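Local coordinates for protein ulvan Lyase-PL25 (Pseudoalteromonas sp. PLSV, PDB 5UAM) that cleaves ulvan, the sulfated cell-wall polysaccharide of green seaweeds, as a polysaccharide lyase of family 25 built on a beta-propeller fold, at residues 330-342 / 351-365. Numbering follows the deposited sequence.
With EDO (1,2-ethanediol), chain H.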
loop_
_atom_site.group_PDB
_atom_site.type_symbol
_atom_site.label_atom_id
_atom_site.label_comp_id
_atom_site.label_asym_id
_atom_site.label_seq_id
_atom_site.Cartn_x
_atom_site.Cartn_y
_atom_site.Cartn_z
ATOM N N LYS A 330 -17.007 9.087 -12.217
ATOM C CA LYS A 330 -16.454 9.741 -11.035
ATOM C C LYS A 330 -15.053 9.232 -10.732
ATOM O O LYS A 330 -14.237 9.960 -10.150
ATOM C CB LYS A 330 -17.370 9.514 -9.830
ATOM N N THR A 331 -14.753 7.992 -11.130
ATOM C CA THR A 331 -13.426 7.409 -10.999
ATOM C C THR A 331 -12.626 7.449 -12.298
ATOM O O THR A 331 -11.555 6.838 -12.375
ATOM C CB THR A 331 -13.531 5.970 -10.488
ATOM O OG1 THR A 331 -14.418 5.230 -11.333
ATOM C CG2 THR A 331 -14.064 5.958 -9.055
ATOM N N GLY A 332 -13.107 8.173 -13.308
ATOM C CA GLY A 332 -12.389 8.285 -14.564
ATOM C C GLY A 332 -12.634 7.100 -15.479
ATOM O O GLY A 332 -13.490 7.148 -16.369
ATOM N N GLY A 333 -11.874 6.034 -15.258
ATOM C CA GLY A 333 -11.932 4.841 -16.075
ATOM C C GLY A 333 -10.886 3.852 -15.601
ATOM O O GLY A 333 -10.085 4.155 -14.710
ATOM N N PRO A 334 -10.875 2.648 -16.171
ATOM C CA PRO A 334 -9.888 1.639 -15.764
ATOM C C PRO A 334 -8.465 2.108 -16.016
ATOM O O PRO A 334 -8.179 2.801 -17.001
ATOM C CB PRO A 334 -10.234 0.425 -16.637
ATOM C CG PRO A 334 -11.052 0.954 -17.746
ATOM C CD PRO A 334 -11.791 2.146 -17.207
ATOM N N LYS A 335 -7.570 1.713 -15.115
ATOM C CA LYS A 335 -6.189 2.153 -15.132
ATOM C C LYS A 335 -5.247 0.962 -15.131
ATOM O O LYS A 335 -5.494 -0.041 -14.453
ATOM C CB LYS A 335 -5.911 3.037 -13.908
ATOM C CG LYS A 335 -6.843 4.240 -13.821
ATOM C CD LYS A 335 -6.706 4.956 -12.492
ATOM C CE LYS A 335 -7.742 6.036 -12.336
ATOM N NZ LYS A 335 -9.092 5.459 -12.186
ATOM N N GLN A 336 -4.163 1.097 -15.886
ATOM C CA GLN A 336 -3.164 0.055 -16.090
ATOM C C GLN A 336 -1.816 0.483 -15.524
ATOM O O GLN A 336 -1.424 1.652 -15.651
ATOM C CB GLN A 336 -2.972 -0.202 -17.581
ATOM C CG GLN A 336 -4.261 -0.491 -18.343
ATOM C CD GLN A 336 -5.085 0.747 -18.628
ATOM O OE1 GLN A 336 -4.565 1.764 -19.072
ATOM N NE2 GLN A 336 -6.387 0.648 -18.425
ATOM N N THR A 337 -1.087 -0.462 -14.932
ATOM C CA THR A 337 0.245 -0.183 -14.403
ATOM C C THR A 337 1.213 0.127 -15.530
ATOM O O THR A 337 1.242 -0.565 -16.550
ATOM C CB THR A 337 0.783 -1.397 -13.644
ATOM O OG1 THR A 337 -0.286 -2.074 -12.984
ATOM C CG2 THR A 337 1.820 -0.978 -12.621
ATOM N N ARG A 338 2.028 1.163 -15.311
ATOM C CA ARG A 338 3.109 1.569 -16.198
ATOM C C ARG A 338 4.395 1.710 -15.393
ATOM O O ARG A 338 4.364 1.950 -14.180
ATOM C CB ARG A 338 2.794 2.905 -16.864
ATOM C CG ARG A 338 1.508 2.887 -17.664
ATOM C CD ARG A 338 0.453 3.827 -17.106
ATOM N NE ARG A 338 -0.817 3.610 -17.789
ATOM C CZ ARG A 338 -1.154 4.134 -18.958
ATOM N NH1 ARG A 338 -0.315 4.923 -19.617
ATOM N NH2 ARG A 338 -2.331 3.861 -19.497
ATOM N N HIS A 339 5.537 1.557 -16.076
ATOM C CA HIS A 339 6.832 1.553 -15.405
ATOM C C HIS A 339 7.627 2.792 -15.795
ATOM O O HIS A 339 7.733 3.112 -16.988
ATOM C CB HIS A 339 7.642 0.301 -15.756
ATOM C CG HIS A 339 8.791 0.102 -14.833
ATOM N ND1 HIS A 339 8.610 -0.362 -13.550
ATOM C CD2 HIS A 339 10.107 0.394 -14.953
ATOM C CE1 HIS A 339 9.774 -0.387 -12.931
ATOM N NE2 HIS A 339 10.697 0.057 -13.761
ATOM N N VAL A 340 8.203 3.459 -14.781
ATOM C CA VAL A 340 9.007 4.669 -14.954
ATOM C C VAL A 340 10.315 4.457 -14.209
ATOM O O VAL A 340 10.337 3.797 -13.169
ATOM C CB VAL A 340 8.235 5.865 -14.345
ATOM C CG1 VAL A 340 9.126 7.106 -14.198
ATOM C CG2 VAL A 340 6.993 6.160 -15.174
ATOM N N ARG A 341 11.417 4.997 -14.737
ATOM C CA ARG A 341 12.675 4.894 -14.004
ATOM C C ARG A 341 13.588 6.071 -14.305
ATOM O O ARG A 341 13.497 6.728 -15.344
ATOM C CB ARG A 341 13.420 3.590 -14.298
ATOM C CG ARG A 341 13.946 3.493 -15.715
ATOM C CD ARG A 341 14.559 2.131 -15.985
ATOM N NE ARG A 341 15.084 2.056 -17.341
ATOM C CZ ARG A 341 16.331 2.359 -17.687
ATOM N NH1 ARG A 341 17.212 2.745 -16.768
ATOM N NH2 ARG A 341 16.715 2.265 -18.957
ATOM N N TRP A 342 14.492 6.309 -13.358
ATOM C CA TRP A 342 15.563 7.284 -13.501
ATOM C C TRP A 342 16.784 6.581 -14.070
ATOM O O TRP A 342 17.260 5.606 -13.493
ATOM C CB TRP A 342 15.884 7.840 -12.116
ATOM C CG TRP A 342 17.031 8.818 -12.064
ATOM C CD1 TRP A 342 18.280 8.597 -11.556
ATOM C CD2 TRP A 342 17.020 10.172 -12.519
ATOM N NE1 TRP A 342 19.049 9.724 -11.685
ATOM C CE2 TRP A 342 18.295 10.718 -12.258
ATOM C CE3 TRP A 342 16.049 10.983 -13.104
ATOM C CZ2 TRP A 342 18.624 12.036 -12.576
ATOM C CZ3 TRP A 342 16.367 12.278 -13.419
ATOM C CH2 TRP A 342 17.647 12.805 -13.145
ATOM N N ASP A 351 5.667 3.310 -20.174
ATOM C CA ASP A 351 4.984 2.282 -20.953
ATOM C C ASP A 351 4.202 1.339 -20.048
ATOM O O ASP A 351 4.594 1.063 -18.912
ATOM C CB ASP A 351 6.006 1.490 -21.761
ATOM C CG ASP A 351 6.833 2.377 -22.684
ATOM O OD1 ASP A 351 6.248 2.910 -23.647
ATOM O OD2 ASP A 351 8.048 2.552 -22.427
ATOM N N LYS A 352 3.071 0.856 -20.564
ATOM C CA LYS A 352 2.268 -0.122 -19.841
ATOM C C LYS A 352 3.059 -1.407 -19.671
ATOM O O LYS A 352 3.772 -1.851 -20.581
ATOM C CB LYS A 352 0.996 -0.450 -20.633
ATOM C CG LYS A 352 -0.029 0.664 -20.709
ATOM C CD LYS A 352 -1.217 0.237 -21.577
ATOM C CE LYS A 352 -2.259 1.319 -21.682
ATOM N NZ LYS A 352 -3.337 0.892 -22.627
ATOM N N VAL A 353 2.916 -2.017 -18.498
ATOM C CA VAL A 353 3.522 -3.320 -18.249
ATOM C C VAL A 353 2.905 -4.371 -19.158
ATOM O O VAL A 353 3.615 -5.105 -19.855
ATOM C CB VAL A 353 3.384 -3.699 -16.764
ATOM C CG1 VAL A 353 3.879 -5.120 -16.530
ATOM C CG2 VAL A 353 4.151 -2.709 -15.854
ATOM N N ILE A 354 1.578 -4.456 -19.174
ATOM C CA ILE A 354 0.863 -5.408 -20.021
ATOM C C ILE A 354 0.551 -4.700 -21.339
ATOM O O ILE A 354 -0.269 -3.768 -21.344
ATOM C CB ILE A 354 -0.412 -5.918 -19.339
ATOM C CG1 ILE A 354 -0.043 -6.549 -17.988
ATOM C CG2 ILE A 354 -1.096 -6.924 -20.267
ATOM C CD1 ILE A 354 -1.239 -7.010 -17.138
ATOM N N PRO A 355 1.158 -5.101 -22.453
ATOM C CA PRO A 355 0.970 -4.354 -23.703
ATOM C C PRO A 355 -0.485 -4.368 -24.158
ATOM O O PRO A 355 -1.169 -5.391 -24.085
ATOM C CB PRO A 355 1.863 -5.095 -24.707
ATOM C CG PRO A 355 2.657 -6.071 -23.948
ATOM C CD PRO A 355 1.999 -6.296 -22.627
ATOM N N GLN A 356 -0.957 -3.204 -24.604
ATOM C CA GLN A 356 -2.281 -3.040 -25.205
ATOM C C GLN A 356 -3.433 -3.415 -24.272
ATOM O O GLN A 356 -4.567 -3.601 -24.721
ATOM C CB GLN A 356 -2.403 -3.805 -26.528
ATOM C CG GLN A 356 -1.564 -3.227 -27.670
ATOM C CD GLN A 356 -0.122 -3.710 -27.650
ATOM O OE1 GLN A 356 0.142 -4.913 -27.556
ATOM N NE2 GLN A 356 0.820 -2.774 -27.740
ATOM N N TYR A 357 -3.196 -3.524 -22.973
ATOM C CA TYR A 357 -4.270 -3.877 -22.059
ATOM C C TYR A 357 -5.031 -2.611 -21.688
ATOM O O TYR A 357 -4.435 -1.561 -21.445
ATOM C CB TYR A 357 -3.671 -4.543 -20.819
ATOM C CG TYR A 357 -4.645 -5.077 -19.786
ATOM C CD1 TYR A 357 -5.428 -6.225 -20.017
ATOM C CD2 TYR A 357 -4.757 -4.462 -18.566
ATOM C CE1 TYR A 357 -6.308 -6.699 -19.024
ATOM C CE2 TYR A 357 -5.618 -4.930 -17.591
ATOM C CZ TYR A 357 -6.379 -6.032 -17.810
ATOM O OH TYR A 357 -7.225 -6.462 -16.795
ATOM N N GLU A 358 -6.353 -2.703 -21.682
ATOM C CA GLU A 358 -7.205 -1.539 -21.470
ATOM C C GLU A 358 -8.109 -1.672 -20.254
ATOM O O GLU A 358 -8.964 -0.801 -20.046
ATOM C CB GLU A 358 -8.081 -1.283 -22.706
ATOM C CG GLU A 358 -7.309 -1.131 -24.011
ATOM C CD GLU A 358 -6.485 0.144 -24.078
ATOM O OE1 GLU A 358 -5.755 0.319 -25.079
ATOM O OE2 GLU A 358 -6.559 0.968 -23.136
ATOM N N ARG A 359 -7.985 -2.746 -19.474
ATOM C CA ARG A 359 -8.801 -2.941 -18.289
ATOM C C ARG A 359 -7.945 -2.596 -17.070
ATOM O O ARG A 359 -6.962 -1.856 -17.185
ATOM C CB ARG A 359 -9.403 -4.357 -18.286
ATOM C CG ARG A 359 -10.287 -4.664 -19.500
ATOM C CD ARG A 359 -10.822 -6.109 -19.466
ATOM N NE ARG A 359 -11.696 -6.351 -18.314
ATOM C CZ ARG A 359 -12.076 -7.559 -17.895
ATOM N NH1 ARG A 359 -11.655 -8.648 -18.522
ATOM N NH2 ARG A 359 -12.873 -7.684 -16.842
ATOM N N VAL A 360 -8.294 -3.130 -15.910
ATOM C CA VAL A 360 -7.596 -2.799 -14.673
ATOM C C VAL A 360 -6.411 -3.737 -14.486
ATOM O O VAL A 360 -6.561 -4.965 -14.543
ATOM C CB VAL A 360 -8.543 -2.899 -13.467
ATOM C CG1 VAL A 360 -7.786 -2.615 -12.176
ATOM C CG2 VAL A 360 -9.745 -1.970 -13.636
ATOM N N SER A 361 -5.236 -3.175 -14.211
ATOM C CA SER A 361 -4.110 -3.990 -13.778
ATOM C C SER A 361 -3.427 -3.311 -12.604
ATOM O O SER A 361 -3.411 -2.087 -12.506
ATOM C CB SER A 361 -3.091 -4.276 -14.877
ATOM O OG SER A 361 -2.557 -3.053 -15.375
ATOM N N ARG A 362 -2.867 -4.128 -11.711
ATOM C CA ARG A 362 -2.125 -3.666 -10.547
ATOM C C ARG A 362 -0.944 -4.602 -10.351
ATOM O O ARG A 362 -1.008 -5.770 -10.726
ATOM C CB ARG A 362 -2.989 -3.699 -9.273
ATOM C CG ARG A 362 -4.176 -2.762 -9.298
ATOM C CD ARG A 362 -3.758 -1.300 -9.255
ATOM N NE ARG A 362 -4.938 -0.452 -9.174
ATOM C CZ ARG A 362 -5.544 0.113 -10.217
ATOM N NH1 ARG A 362 -5.093 -0.077 -11.451
ATOM N NH2 ARG A 362 -6.623 0.849 -10.024
ATOM N N GLY A 363 0.126 -4.127 -9.735
ATOM C CA GLY A 363 1.231 -5.032 -9.484
ATOM C C GLY A 363 2.345 -4.329 -8.747
ATOM O O GLY A 363 2.479 -3.112 -8.819
ATOM N N ASP A 364 3.140 -5.118 -8.050
ATOM C CA ASP A 364 4.400 -4.657 -7.472
ATOM C C ASP A 364 5.529 -5.304 -8.259
ATOM O O ASP A 364 5.330 -6.265 -9.017
ATOM C CB ASP A 364 4.473 -5.019 -5.981
ATOM C CG ASP A 364 5.495 -4.209 -5.185
ATOM O OD1 ASP A 364 6.098 -3.240 -5.712
ATOM O OD2 ASP A 364 5.668 -4.534 -3.988
ATOM N N PHE A 365 6.741 -4.768 -8.110
ATOM C CA PHE A 365 7.843 -5.229 -8.934
ATOM C C PHE A 365 9.111 -5.338 -8.110
ATOM O O PHE A 365 9.238 -4.768 -7.024
ATOM C CB PHE A 365 8.096 -4.298 -10.136
ATOM C CG PHE A 365 8.591 -2.924 -9.740
ATOM C CD1 PHE A 365 7.712 -1.919 -9.388
ATOM C CD2 PHE A 365 9.953 -2.655 -9.707
ATOM C CE1 PHE A 365 8.209 -0.658 -9.022
ATOM C CE2 PHE A 365 10.424 -1.423 -9.340
ATOM C CZ PHE A 365 9.561 -0.433 -9.010
HETATM C C1 EDO H . -9.251 5.295 -8.436
HETATM O O1 EDO H . -8.713 4.317 -9.352
HETATM C C2 EDO H . -8.784 6.716 -8.780
HETATM O O2 EDO H . -9.474 7.229 -9.940
HETATM O O HOH W 1 -0.279 -2.909 -17.168
HETATM O O HOH W 2 8.519 2.146 -19.528
#
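At the junction of two successive beta-propeller blades, strand 336-342 pairs within its own blade with the outermost strand 347-352, and the chain then loops back to start strand 362-367 of the next. Antiparallel pairing of Arg338 with Lys352 is held by Val353 N to Thr337 O (3.0 Å) and His339 N to Asp351 O (3.0 Å). The Gln336 side chain, bent at chi2 (77°), brings its amide against the returning loop, where NE2 gives Arg359 O a fairly straight bond of 2.9 Å lying in the amide plane. Gln336 OE1 accepts Arg338 NH2 at 3.1 Å, while Lys352 CG lies over the centre of that guanidinium. A leucine in place of Gln336 would probably leave Arg359 O without this donor and the Arg338 guanidinium, still held through NE, freer to turn. Ser361 OG accepts Thr337 N at 3.0 Å, and a water ties the same hydroxyl to Thr337 O and Ile354 N. Further along, His339 points its CE1 edge at the centre of the Phe365 face (planes at 88°), a T-shaped stack; hydrogen bonds to Tyr375 and His318 fix the imidazole's rotation. Such a link, from the outer strand of one four-stranded antiparallel blade to the innermost strand of the next, is characteristic of beta-propellers.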